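Local coordinates for protein DNA polymerase (Bacillus phage phi29, PDB 2PY5) that replicates the viral genome from a protein primer, copying DNA processively with strand displacement and proofreading it with a 3'-5' exonuclease, at residues A56-H61 against I115-Y120; K7-A12 against Y27-I32; E293-Y298 against H339-N344; Q286-E291 against V331-M336. The protein carries 2 engineered substitutions. All coordinates share one frame; numbering follows the deposited sequence.

Contacts 1 and 2 join neighbouring strands of one mixed sheet in the exonuclease region, their centres about 9 Å apart. Strands 8-15 and 57-60 adjoin in it, with Tyr59 N 2.8 Å from Tyr9 O and Tyr59 O 2.8 Å from Cys11 N. The sheet carries engineered Ala12, at a site essential for exonucleolysis; His61, just beyond strand 57-60, lies beside the bound DNA. Contacts 3 and 4 lie across the chain's centre in the polymerization region, the centre of contact 3 about 55 Å from that of contact 1. They share strand 283-294 and their centres are about 12 Å apart; Met336 CE of contact 4 packs 3.7 Å from Leu342 CD1 of contact 3.

Contact 1: residues A56-H61 against I115-Y120; sequences ADLYFH and IHTVIY. With nucleotides of chain A.
The ring of Tyr120 takes Val118 CG1 from its own strand over one face, while the carboxylate of Asp57, its plane nearly perpendicular, and an in-plane water stand at its edge. The Tyr59 ring lies obliquely to that of Tyr120, their planes 34° apart, and its CE2 touches Tyr120 CB at 3.6 Å. These residues sit on two adjacent parallel strands inside the mixed sheet of the 3'-5' exonuclease region. Four backbone bonds alternate along the ladder; the shortest, from Tyr120 N to Leu58 O, is 2.7 Å long and nearly straight.

Asp57, Val118, Tyr59 and Tyr120 share one face, with Leu58 and Ile119 on the other. There the branched Ile119 directs CG2 to the edge of the Phe60 ring, 3.6 Å from CD1. That methyl reaches across because it stands anti to the backbone N while CG1 lies beside the N. Leu58 CG meets Thr117 CG2 at 3.7 Å, an apolar fit on a buried face, while Thr117 OG1 bonds to Val51 O. Tyr59 and His61 both interact with the primer terminal protein, and OP1 of DT6 of chain A approaches the His61 ring at its edge, 3.5 Å from CD2. Asp57 also forms a salt bridge with Arg6, and the water links its carboxylate to the phenol: it donates to Asp57 OD1 at 3.0 Å and lies 2.9 Å from Tyr120 OH.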
# COMPACT_ATOMS: atom_id res chain seq x y z
N ALA F 56 12.73 12.82 22.62
CA ALA F 56 13.15 11.78 21.69
C ALA F 56 12.22 11.64 20.50
O ALA F 56 11.18 12.31 20.39
CB ALA F 56 13.29 10.43 22.43
N ASP F 57 12.59 10.74 19.61
CA ASP F 57 11.74 10.32 18.53
C ASP F 57 11.15 8.95 18.88
O ASP F 57 11.89 8.00 19.11
CB ASP F 57 12.57 10.16 17.26
CG ASP F 57 13.09 11.48 16.71
OD1 ASP F 57 12.69 12.56 17.20
OD2 ASP F 57 13.90 11.43 15.75
N LEU F 58 9.82 8.87 18.91
CA LEU F 58 9.12 7.64 19.30
C LEU F 58 8.42 7.09 18.09
O LEU F 58 7.99 7.84 17.21
CB LEU F 58 8.06 7.89 20.37
CG LEU F 58 8.44 8.68 21.61
CD1 LEU F 58 7.29 8.66 22.67
CD2 LEU F 58 9.80 8.26 22.17
N TYR F 59 8.31 5.77 18.06
CA TYR F 59 7.63 5.06 16.98
C TYR F 59 6.60 4.12 17.54
O TYR F 59 6.92 3.31 18.43
CB TYR F 59 8.65 4.25 16.18
CG TYR F 59 9.56 5.12 15.37
CD1 TYR F 59 10.69 5.71 15.94
CD2 TYR F 59 9.26 5.39 14.04
CE1 TYR F 59 11.51 6.53 15.19
CE2 TYR F 59 10.07 6.21 13.29
CZ TYR F 59 11.18 6.79 13.86
OH TYR F 59 11.99 7.62 13.10
N PHE F 60 5.37 4.21 17.04
CA PHE F 60 4.33 3.20 17.30
C PHE F 60 4.02 2.55 15.97
O PHE F 60 4.04 3.23 14.91
CB PHE F 60 3.04 3.82 17.85
CG PHE F 60 3.13 4.24 19.30
CD1 PHE F 60 3.72 5.44 19.67
CD2 PHE F 60 2.60 3.43 20.29
CE1 PHE F 60 3.78 5.82 20.98
CE2 PHE F 60 2.66 3.82 21.62
CZ PHE F 60 3.25 5.02 21.96
N HIS F 61 3.71 1.26 16.01
CA HIS F 61 3.28 0.56 14.79
C HIS F 61 1.78 0.75 14.59
O HIS F 61 0.96 0.30 15.40
CB HIS F 61 3.63 -0.92 14.83
CG HIS F 61 3.90 -1.49 13.47
ND1 HIS F 61 4.91 -1.03 12.67
CD2 HIS F 61 3.26 -2.44 12.76
CE1 HIS F 61 4.91 -1.70 11.53
NE2 HIS F 61 3.91 -2.56 11.55
N ILE F 115 12.37 22.06 23.23
CA ILE F 115 12.01 20.86 23.96
C ILE F 115 10.77 20.24 23.34
O ILE F 115 9.68 20.82 23.41
CB ILE F 115 11.71 21.15 25.46
CG1 ILE F 115 12.80 22.00 26.11
CG2 ILE F 115 11.46 19.82 26.22
CD1 ILE F 115 14.20 21.43 25.96
N HIS F 116 10.92 19.07 22.75
CA HIS F 116 9.79 18.37 22.17
C HIS F 116 10.05 16.89 22.01
O HIS F 116 11.18 16.46 21.98
CB HIS F 116 9.40 19.01 20.82
CG HIS F 116 10.31 18.69 19.67
ND1 HIS F 116 11.65 19.00 19.64
CD2 HIS F 116 10.03 18.17 18.45
CE1 HIS F 116 12.17 18.64 18.48
NE2 HIS F 116 11.20 18.13 17.74
N THR F 117 8.96 16.13 21.88
CA THR F 117 9.02 14.72 21.57
C THR F 117 8.17 14.50 20.35
O THR F 117 7.01 14.96 20.31
CB THR F 117 8.55 13.86 22.75
OG1 THR F 117 9.50 13.99 23.82
CG2 THR F 117 8.41 12.35 22.33
N VAL F 118 8.74 13.84 19.35
CA VAL F 118 8.04 13.56 18.08
C VAL F 118 7.69 12.09 18.04
O VAL F 118 8.49 11.24 18.42
CB VAL F 118 8.83 13.96 16.82
CG1 VAL F 118 7.90 13.92 15.58
CG2 VAL F 118 9.44 15.36 16.97
N ILE F 119 6.45 11.80 17.63
CA ILE F 119 5.96 10.45 17.55
C ILE F 119 5.61 10.15 16.10
O ILE F 119 4.78 10.85 15.49
CB ILE F 119 4.71 10.27 18.44
CG1 ILE F 119 4.98 10.83 19.84
CG2 ILE F 119 4.36 8.78 18.55
CD1 ILE F 119 3.82 10.69 20.83
N TYR F 120 6.21 9.09 15.58
CA TYR F 120 6.05 8.66 14.20
C TYR F 120 5.35 7.30 14.09
O TYR F 120 5.21 6.57 15.07
CB TYR F 120 7.41 8.55 13.57
CG TYR F 120 8.17 9.86 13.43
CD1 TYR F 120 9.33 10.07 14.15
CD2 TYR F 120 7.76 10.84 12.55
CE1 TYR F 120 10.05 11.23 13.99
CE2 TYR F 120 8.46 12.03 12.41
CZ TYR F 120 9.62 12.21 13.13
OH TYR F 120 10.37 13.37 13.00
P DT A 6 -0.41 -4.94 13.12
OP1 DT A 6 0.98 -5.00 13.57
OP2 DT A 6 -1.20 -6.16 12.91
O5' DT A 6 -1.27 -4.12 14.21
C5' DT A 6 -0.71 -3.01 14.88
C4' DT A 6 -1.80 -2.38 15.70
O4' DT A 6 -2.86 -1.90 14.86
C3' DT A 6 -2.49 -3.36 16.65
O3' DT A 6 -1.74 -3.53 17.86
C2' DT A 6 -3.85 -2.72 16.85
C1' DT A 6 -4.09 -1.94 15.56
N1 DT A 6 -5.09 -2.56 14.64
C2 DT A 6 -6.03 -1.75 14.07
O2 DT A 6 -6.10 -0.55 14.27
N3 DT A 6 -6.91 -2.40 13.24
C4 DT A 6 -6.92 -3.75 12.93
O4 DT A 6 -7.75 -4.23 12.17
C5 DT A 6 -5.88 -4.54 13.55
C7 DT A 6 -5.79 -6.01 13.29
C6 DT A 6 -5.02 -3.91 14.37
O HOH W 1 12.44 14.25 14.79

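Contact 2: residues K7-A12 against Y27-I32; sequences KMYSCA and YGYMNI. Engineered in segment 7-12: Ala12 (natural residue Asp).
Tyr9 and Tyr29 meet where the hairpin of strands 8-15 and 24-31 is closely packed: Tyr9 CD2 lies 3.7 Å from Tyr29 CD1, with the ring planes at 89°. Tyr29 CG sits between its backbone N and carbonyl carbon (chi1 67°), which brings the ring up against Tyr9, and Tyr29 CB touches Cys11 SG at 3.8 Å. Cysteine suits this buried spot, being small enough to lie against that methylene. Trp50 extends the aromatic cluster, stacking on Tyr29 and meeting Tyr9 edge-to-face.

Antiparallel backbone bonds close the pair: Ser10 and Met30 exchange two, as do Ala12 and Gly28, with Gly28 N 2.9 Å from Ala12 O. Beyond them Ile32 N donates to Met8 O at 2.8 Å, and the Ile32 side chain crosses that of Met8 at about a right angle, its CD1 3.8 Å from Met8 CB. This apolar branch also packs against the Tyr9 backbone.

The other margin is looser. Lys7 is exposed and runs its long chain past Asn31, its ammonium making a salt bridge with Glu37, which also accepts a bond from Tyr9 OH; the Lys7 NZ to Tyr9 OH bond is weak at 3.5 Å. Ala12, an engineered replacement for aspartate at a site essential for exonucleolysis, has a methyl and no carboxylate near Asp169, a magnesium ligand. The two bonds exchanged with Gly28 hold the strand at this position, and the Lys7 charge at the exposed margin is met by Glu37.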
# COMPACT_ATOMS: atom_id res chain seq x y z
N LYS F 7 17.58 10.45 20.86
CA LYS F 7 17.32 9.03 21.03
C LYS F 7 16.04 8.64 20.30
O LYS F 7 15.21 9.51 19.99
CB LYS F 7 17.19 8.69 22.51
CG LYS F 7 18.50 8.76 23.30
CD LYS F 7 18.24 8.45 24.77
CE LYS F 7 19.34 7.65 25.42
NZ LYS F 7 18.90 7.13 26.76
N MET F 8 15.91 7.34 20.01
CA MET F 8 14.76 6.79 19.31
C MET F 8 14.23 5.58 20.07
O MET F 8 15.01 4.71 20.48
CB MET F 8 15.12 6.34 17.90
CG MET F 8 15.86 7.38 17.08
SD MET F 8 16.53 6.71 15.54
CE MET F 8 17.68 5.46 16.13
N TYR F 9 12.91 5.52 20.20
CA TYR F 9 12.26 4.44 20.93
C TYR F 9 11.18 3.81 20.12
O TYR F 9 10.43 4.50 19.45
CB TYR F 9 11.64 4.97 22.23
CG TYR F 9 12.67 5.43 23.25
CD1 TYR F 9 13.22 6.70 23.19
CD2 TYR F 9 13.09 4.57 24.26
CE1 TYR F 9 14.15 7.12 24.12
CE2 TYR F 9 14.02 4.96 25.17
CZ TYR F 9 14.56 6.24 25.11
OH TYR F 9 15.51 6.63 26.05
N SER F 10 11.08 2.49 20.26
CA SER F 10 9.96 1.69 19.81
C SER F 10 8.95 1.51 20.94
O SER F 10 9.32 1.05 22.02
CB SER F 10 10.47 0.31 19.39
OG SER F 10 9.40 -0.52 19.01
N CYS F 11 7.69 1.85 20.67
CA CYS F 11 6.64 1.88 21.70
C CYS F 11 5.40 1.09 21.32
O CYS F 11 5.13 0.87 20.16
CB CYS F 11 6.23 3.33 21.92
SG CYS F 11 7.56 4.43 22.46
N ALA F 12 4.62 0.68 22.32
CA ALA F 12 3.34 0.03 22.07
C ALA F 12 2.42 0.23 23.26
O ALA F 12 2.88 0.43 24.39
CB ALA F 12 3.53 -1.46 21.84
N TYR F 27 1.73 -0.11 28.61
CA TYR F 27 2.62 0.52 27.64
C TYR F 27 3.97 -0.17 27.69
O TYR F 27 4.34 -0.77 28.70
CB TYR F 27 2.80 2.01 27.94
CG TYR F 27 3.68 2.32 29.15
CD1 TYR F 27 5.08 2.30 29.07
CD2 TYR F 27 3.11 2.61 30.39
CE1 TYR F 27 5.88 2.58 30.19
CE2 TYR F 27 3.91 2.90 31.50
CZ TYR F 27 5.30 2.87 31.39
OH TYR F 27 6.10 3.14 32.49
N GLY F 28 4.72 -0.03 26.60
CA GLY F 28 6.11 -0.44 26.57
C GLY F 28 6.86 0.56 25.72
O GLY F 28 6.33 1.06 24.73
N TYR F 29 8.09 0.86 26.14
CA TYR F 29 9.07 1.54 25.27
C TYR F 29 10.41 0.85 25.32
O TYR F 29 10.77 0.27 26.31
CB TYR F 29 9.21 3.04 25.61
CG TYR F 29 9.81 3.38 26.96
CD1 TYR F 29 11.19 3.27 27.19
CD2 TYR F 29 9.01 3.87 27.98
CE1 TYR F 29 11.75 3.60 28.42
CE2 TYR F 29 9.56 4.20 29.22
CZ TYR F 29 10.94 4.08 29.42
OH TYR F 29 11.51 4.40 30.63
N MET F 30 11.14 0.91 24.20
CA MET F 30 12.45 0.28 24.09
C MET F 30 13.33 1.14 23.18
O MET F 30 12.94 1.48 22.08
CB MET F 30 12.33 -1.14 23.52
CG MET F 30 13.67 -1.83 23.32
SD MET F 30 13.56 -3.57 22.84
CE MET F 30 13.18 -4.33 24.41
N ASN F 31 14.54 1.46 23.67
CA ASN F 31 15.53 2.25 22.94
C ASN F 31 15.98 1.42 21.72
O ASN F 31 16.49 0.32 21.87
CB ASN F 31 16.68 2.55 23.90
CG ASN F 31 17.73 3.51 23.35
OD1 ASN F 31 18.39 4.23 24.12
ND2 ASN F 31 17.91 3.51 22.06
N ILE F 32 15.74 1.97 20.53
CA ILE F 32 16.02 1.29 19.26
C ILE F 32 17.50 1.00 19.08
O ILE F 32 17.88 -0.01 18.45
CB ILE F 32 15.47 2.15 18.09
CG1 ILE F 32 13.94 2.10 18.10
CG2 ILE F 32 15.98 1.68 16.72
CD1 ILE F 32 13.28 3.11 17.15

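Contact 3: residues E293-Y298 against H339-N344; sequences ELKEGY and HYDLYN. With EDO (1,2-ethanediol), chain J.
A strand end and a helix end come together in the polymerization region, far from the chain's centre, where Tyr298 directs an edge at the face of His339. Tyr298 CD2 stands over the centre of the imidazole, 3.5 Å from His339 CG, with the planes at 58°; in return His339 CA lies over one face of the phenol. An aromatic edge over an aromatic face lets the two rings meet closely here. The imidazole is held by His339 ND1 bonding to Ile299 O.

The chain reverses in a type II beta turn from Lys295 to Tyr298, with Gly297 at a positive phi (89°) that favours glycine. 1,2-Ethanediol, probably from the crystallisation liquor, sits in the turn with O1 3.0 Å from Tyr298 O. Before it, Glu293 and Asp341 exchange two antiparallel backbone bonds, and Lys295 N gives a third to His339 O at 2.9 Å. Leu294 lays CD1 over the Tyr340 ring, 4.0 Å from its centroid, while Tyr340 OH is bonded to Leu316 O.

Lys295 stretches out beyond CG, bringing CE to 3.4 Å from Asp341 OD1, but NZ bonds to Glu338 O. A water lies between Leu294 O and Asp341 OD2. Glu293 CB touches Tyr343 OH at 3.6 Å.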
# COMPACT_ATOMS: atom_id res chain seq x y z
N GLU F 293 -18.75 1.04 -26.79
CA GLU F 293 -19.32 -0.29 -26.66
C GLU F 293 -18.21 -1.31 -26.87
O GLU F 293 -17.50 -1.26 -27.88
CB GLU F 293 -20.46 -0.52 -27.66
CG GLU F 293 -21.65 -1.28 -27.08
CD GLU F 293 -22.63 -0.38 -26.31
OE1 GLU F 293 -22.71 0.84 -26.57
OE2 GLU F 293 -23.34 -0.92 -25.45
N LEU F 294 -18.04 -2.22 -25.92
CA LEU F 294 -16.98 -3.22 -25.98
C LEU F 294 -17.14 -4.10 -27.22
O LEU F 294 -18.25 -4.53 -27.52
CB LEU F 294 -17.02 -4.09 -24.73
CG LEU F 294 -15.96 -5.16 -24.57
CD1 LEU F 294 -14.58 -4.50 -24.39
CD2 LEU F 294 -16.31 -6.04 -23.39
N LYS F 295 -16.04 -4.35 -27.93
CA LYS F 295 -16.05 -5.26 -29.08
C LYS F 295 -16.18 -6.71 -28.61
O LYS F 295 -15.62 -7.09 -27.58
CB LYS F 295 -14.78 -5.09 -29.90
CG LYS F 295 -14.71 -3.80 -30.65
CD LYS F 295 -13.41 -3.69 -31.38
CE LYS F 295 -13.24 -2.33 -31.97
NZ LYS F 295 -11.89 -2.13 -32.58
N GLU F 296 -16.92 -7.52 -29.36
CA GLU F 296 -17.04 -8.93 -29.00
C GLU F 296 -15.64 -9.55 -29.07
O GLU F 296 -14.82 -9.21 -29.94
CB GLU F 296 -18.05 -9.67 -29.90
CG GLU F 296 -19.53 -9.15 -29.82
CD GLU F 296 -20.24 -9.41 -28.47
OE1 GLU F 296 -20.35 -10.59 -28.07
OE2 GLU F 296 -20.69 -8.42 -27.82
N GLY F 297 -15.32 -10.39 -28.09
CA GLY F 297 -14.02 -11.05 -28.05
C GLY F 297 -12.92 -10.30 -27.33
O GLY F 297 -11.78 -10.75 -27.30
N TYR F 298 -13.26 -9.14 -26.75
CA TYR F 298 -12.28 -8.29 -26.09
C TYR F 298 -12.60 -8.08 -24.60
O TYR F 298 -13.78 -8.02 -24.19
CB TYR F 298 -12.20 -6.95 -26.81
CG TYR F 298 -11.25 -6.91 -28.00
CD1 TYR F 298 -11.72 -7.05 -29.31
CD2 TYR F 298 -9.90 -6.71 -27.82
CE1 TYR F 298 -10.82 -6.99 -30.40
CE2 TYR F 298 -9.01 -6.65 -28.90
CZ TYR F 298 -9.48 -6.77 -30.18
OH TYR F 298 -8.58 -6.70 -31.24
N HIS F 339 -10.06 -2.15 -28.07
CA HIS F 339 -11.00 -3.02 -27.39
C HIS F 339 -12.46 -2.59 -27.54
O HIS F 339 -13.36 -3.40 -27.30
CB HIS F 339 -10.64 -3.11 -25.90
CG HIS F 339 -9.45 -3.97 -25.62
ND1 HIS F 339 -9.47 -5.02 -24.73
CD2 HIS F 339 -8.19 -3.94 -26.14
CE1 HIS F 339 -8.28 -5.61 -24.72
NE2 HIS F 339 -7.48 -4.94 -25.54
N TYR F 340 -12.69 -1.35 -27.95
CA TYR F 340 -14.06 -0.78 -28.00
C TYR F 340 -14.37 -0.15 -29.34
O TYR F 340 -13.48 0.38 -30.00
CB TYR F 340 -14.21 0.33 -26.96
CG TYR F 340 -14.20 -0.11 -25.53
CD1 TYR F 340 -13.00 -0.24 -24.83
CD2 TYR F 340 -15.37 -0.35 -24.85
CE1 TYR F 340 -12.98 -0.63 -23.50
CE2 TYR F 340 -15.37 -0.75 -23.52
CZ TYR F 340 -14.17 -0.86 -22.86
OH TYR F 340 -14.16 -1.26 -21.54
N ASP F 341 -15.65 -0.17 -29.69
CA ASP F 341 -16.18 0.75 -30.67
C ASP F 341 -16.48 2.07 -29.97
O ASP F 341 -17.14 2.09 -28.93
CB ASP F 341 -17.46 0.20 -31.29
CG ASP F 341 -17.22 -1.06 -32.11
OD1 ASP F 341 -16.24 -1.11 -32.89
OD2 ASP F 341 -18.02 -2.00 -31.97
N LEU F 342 -15.98 3.17 -30.52
CA LEU F 342 -16.22 4.48 -29.95
C LEU F 342 -17.20 5.29 -30.81
O LEU F 342 -17.17 5.21 -32.05
CB LEU F 342 -14.90 5.22 -29.82
CG LEU F 342 -13.78 4.55 -29.02
CD1 LEU F 342 -12.57 5.48 -28.92
CD2 LEU F 342 -14.23 4.14 -27.64
N TYR F 343 -18.09 6.03 -30.14
CA TYR F 343 -19.13 6.84 -30.80
C TYR F 343 -19.03 8.26 -30.31
O TYR F 343 -18.64 8.50 -29.17
CB TYR F 343 -20.55 6.34 -30.46
CG TYR F 343 -20.76 4.88 -30.57
CD1 TYR F 343 -20.66 4.24 -31.80
CD2 TYR F 343 -21.07 4.12 -29.45
CE1 TYR F 343 -20.86 2.87 -31.92
CE2 TYR F 343 -21.28 2.75 -29.55
CZ TYR F 343 -21.16 2.13 -30.79
OH TYR F 343 -21.37 0.78 -30.90
N ASN F 344 -19.39 9.21 -31.16
CA ASN F 344 -19.50 10.61 -30.77
C ASN F 344 -18.23 11.11 -30.09
O ASN F 344 -18.28 11.76 -29.04
CB ASN F 344 -20.73 10.80 -29.87
CG ASN F 344 -22.01 10.39 -30.56
OD1 ASN F 344 -22.20 10.71 -31.73
ND2 ASN F 344 -22.87 9.65 -29.86
C1 EDO J . -17.53 -9.22 -24.48
O1 EDO J . -16.34 -9.26 -25.29
C2 EDO J . -18.74 -8.83 -25.33
O2 EDO J . -18.81 -7.40 -25.52
O HOH W 2 -19.54 -3.30 -29.97

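Contact 4: residues Q286-E291 against V331-M336; sequences QHIRCE and VDLELM
Ile288 points its CD1 methyl between Leu333 and Met336, 4.3 Å from Leu333 CD1 and 4.2 Å from Met336 CE. This is helix-on-sheet packing: helix 330-339 lies against one face of the antiparallel sheet in the polymerization region, the axes of the two segments 10.3 Å apart at closest approach and running at 33° to each other. Every second residue of the strand, Gln286, Ile288 and Cys290, faces the helix, and the helix answers with Leu333 and Met336, one turn apart. All five are buried and touch only through carbon and sulfur, so what joins the two segments is apolar packing alone, and loose at that.

Ile288 is extended, CG1 anti to the backbone N (chi1 177°), and so reaches far enough from the sheet to meet both helix residues. Methionine, flexible and unbranched, bends at its last torsion to bring CE toward Ile288 and within 4.5 Å of Cys290 SG, where a small side chain suffices. Leu333 places CD2 4.1 Å from Gln286 CB, using the aliphatic root of a polar residue.

In the next shell Leu326 and Leu328 of strand 324-329 pack against Ile288, Leu333 and Met336, and Leu342 touches Met336. Arg438, which probably binds template-primer DNA, makes a salt bridge with Asp332 on another side of the helix. The Gln286 amide turns away from the helix, bonding through OE1 to Tyr275 N and through NE2 to Gly273 O; NE2 also donates to His287 O at 3.1 Å, almost straight at 175°, from above the carbonyl plane.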
# COMPACT_ATOMS: atom_id res chain seq x y z
N GLN F 286 -4.43 12.49 -23.55
CA GLN F 286 -5.51 13.05 -24.39
C GLN F 286 -6.77 13.15 -23.54
O GLN F 286 -7.18 12.16 -22.94
CB GLN F 286 -5.76 12.13 -25.58
CG GLN F 286 -6.87 12.57 -26.54
CD GLN F 286 -6.49 13.80 -27.36
OE1 GLN F 286 -5.57 13.74 -28.21
NE2 GLN F 286 -7.21 14.90 -27.16
N HIS F 287 -7.36 14.34 -23.48
CA HIS F 287 -8.71 14.53 -22.95
C HIS F 287 -9.67 14.24 -24.10
O HIS F 287 -9.62 14.91 -25.15
CB HIS F 287 -8.89 15.96 -22.43
CG HIS F 287 -10.22 16.22 -21.77
ND1 HIS F 287 -10.66 17.49 -21.48
CD2 HIS F 287 -11.20 15.38 -21.34
CE1 HIS F 287 -11.85 17.43 -20.90
NE2 HIS F 287 -12.19 16.16 -20.79
N ILE F 288 -10.56 13.27 -23.88
CA ILE F 288 -11.49 12.78 -24.90
C ILE F 288 -12.85 12.62 -24.23
O ILE F 288 -12.91 12.19 -23.09
CB ILE F 288 -11.00 11.42 -25.51
CG1 ILE F 288 -12.00 10.86 -26.53
CG2 ILE F 288 -10.69 10.39 -24.42
CD1 ILE F 288 -11.42 9.72 -27.37
N ARG F 289 -13.91 12.96 -24.96
CA ARG F 289 -15.27 12.64 -24.55
C ARG F 289 -15.80 11.69 -25.59
O ARG F 289 -15.59 11.90 -26.78
CB ARG F 289 -16.13 13.90 -24.49
CG ARG F 289 -15.84 14.78 -23.28
CD ARG F 289 -16.58 16.09 -23.34
NE ARG F 289 -18.02 15.91 -23.12
CZ ARG F 289 -18.60 15.80 -21.93
NH1 ARG F 289 -17.89 15.85 -20.81
NH2 ARG F 289 -19.90 15.66 -21.85
N CYS F 290 -16.50 10.65 -25.15
CA CYS F 290 -17.04 9.68 -26.10
C CYS F 290 -18.08 8.80 -25.45
O CYS F 290 -18.28 8.83 -24.23
CB CYS F 290 -15.93 8.81 -26.69
SG CYS F 290 -15.15 7.72 -25.50
N GLU F 291 -18.77 8.04 -26.29
CA GLU F 291 -19.53 6.89 -25.87
C GLU F 291 -18.83 5.67 -26.43
O GLU F 291 -17.99 5.77 -27.34
CB GLU F 291 -20.97 7.00 -26.35
CG GLU F 291 -21.72 8.13 -25.66
CD GLU F 291 -23.10 8.36 -26.22
OE1 GLU F 291 -23.29 9.33 -26.98
OE2 GLU F 291 -23.99 7.56 -25.90
N VAL F 331 -1.02 5.07 -24.08
CA VAL F 331 -1.03 3.64 -23.88
C VAL F 331 -2.49 3.19 -23.60
O VAL F 331 -2.99 2.25 -24.21
CB VAL F 331 -0.14 3.25 -22.70
CG1 VAL F 331 -0.26 1.77 -22.41
CG2 VAL F 331 1.35 3.60 -23.00
N ASP F 332 -3.13 3.87 -22.66
CA ASP F 332 -4.53 3.54 -22.33
C ASP F 332 -5.49 3.84 -23.48
O ASP F 332 -6.45 3.08 -23.72
CB ASP F 332 -4.98 4.30 -21.08
CG ASP F 332 -4.24 3.86 -19.83
OD1 ASP F 332 -4.38 2.69 -19.45
OD2 ASP F 332 -3.55 4.70 -19.21
N LEU F 333 -5.23 4.93 -24.19
CA LEU F 333 -6.08 5.34 -25.31
C LEU F 333 -6.00 4.31 -26.45
O LEU F 333 -7.02 3.93 -27.04
CB LEU F 333 -5.63 6.72 -25.81
CG LEU F 333 -6.38 7.21 -27.05
CD1 LEU F 333 -7.87 7.40 -26.77
CD2 LEU F 333 -5.76 8.51 -27.56
N GLU F 334 -4.80 3.82 -26.77
CA GLU F 334 -4.71 2.82 -27.82
C GLU F 334 -5.37 1.49 -27.41
O GLU F 334 -6.00 0.83 -28.24
CB GLU F 334 -3.28 2.63 -28.27
CG GLU F 334 -2.72 3.89 -28.98
CD GLU F 334 -3.52 4.37 -30.23
OE1 GLU F 334 -4.18 3.57 -30.94
OE2 GLU F 334 -3.46 5.58 -30.51
N LEU F 335 -5.26 1.12 -26.14
CA LEU F 335 -5.97 -0.07 -25.65
C LEU F 335 -7.48 0.12 -25.86
O LEU F 335 -8.17 -0.80 -26.30
CB LEU F 335 -5.68 -0.31 -24.17
CG LEU F 335 -4.35 -1.01 -23.90
CD1 LEU F 335 -4.00 -0.87 -22.41
CD2 LEU F 335 -4.40 -2.48 -24.32
N MET F 336 -7.97 1.29 -25.50
CA MET F 336 -9.42 1.56 -25.57
C MET F 336 -9.89 1.49 -27.01
O MET F 336 -10.93 0.89 -27.31
CB MET F 336 -9.72 2.93 -24.98
CG MET F 336 -11.21 3.20 -24.84
SD MET F 336 -11.60 4.85 -24.24
CE MET F 336 -11.06 5.90 -25.57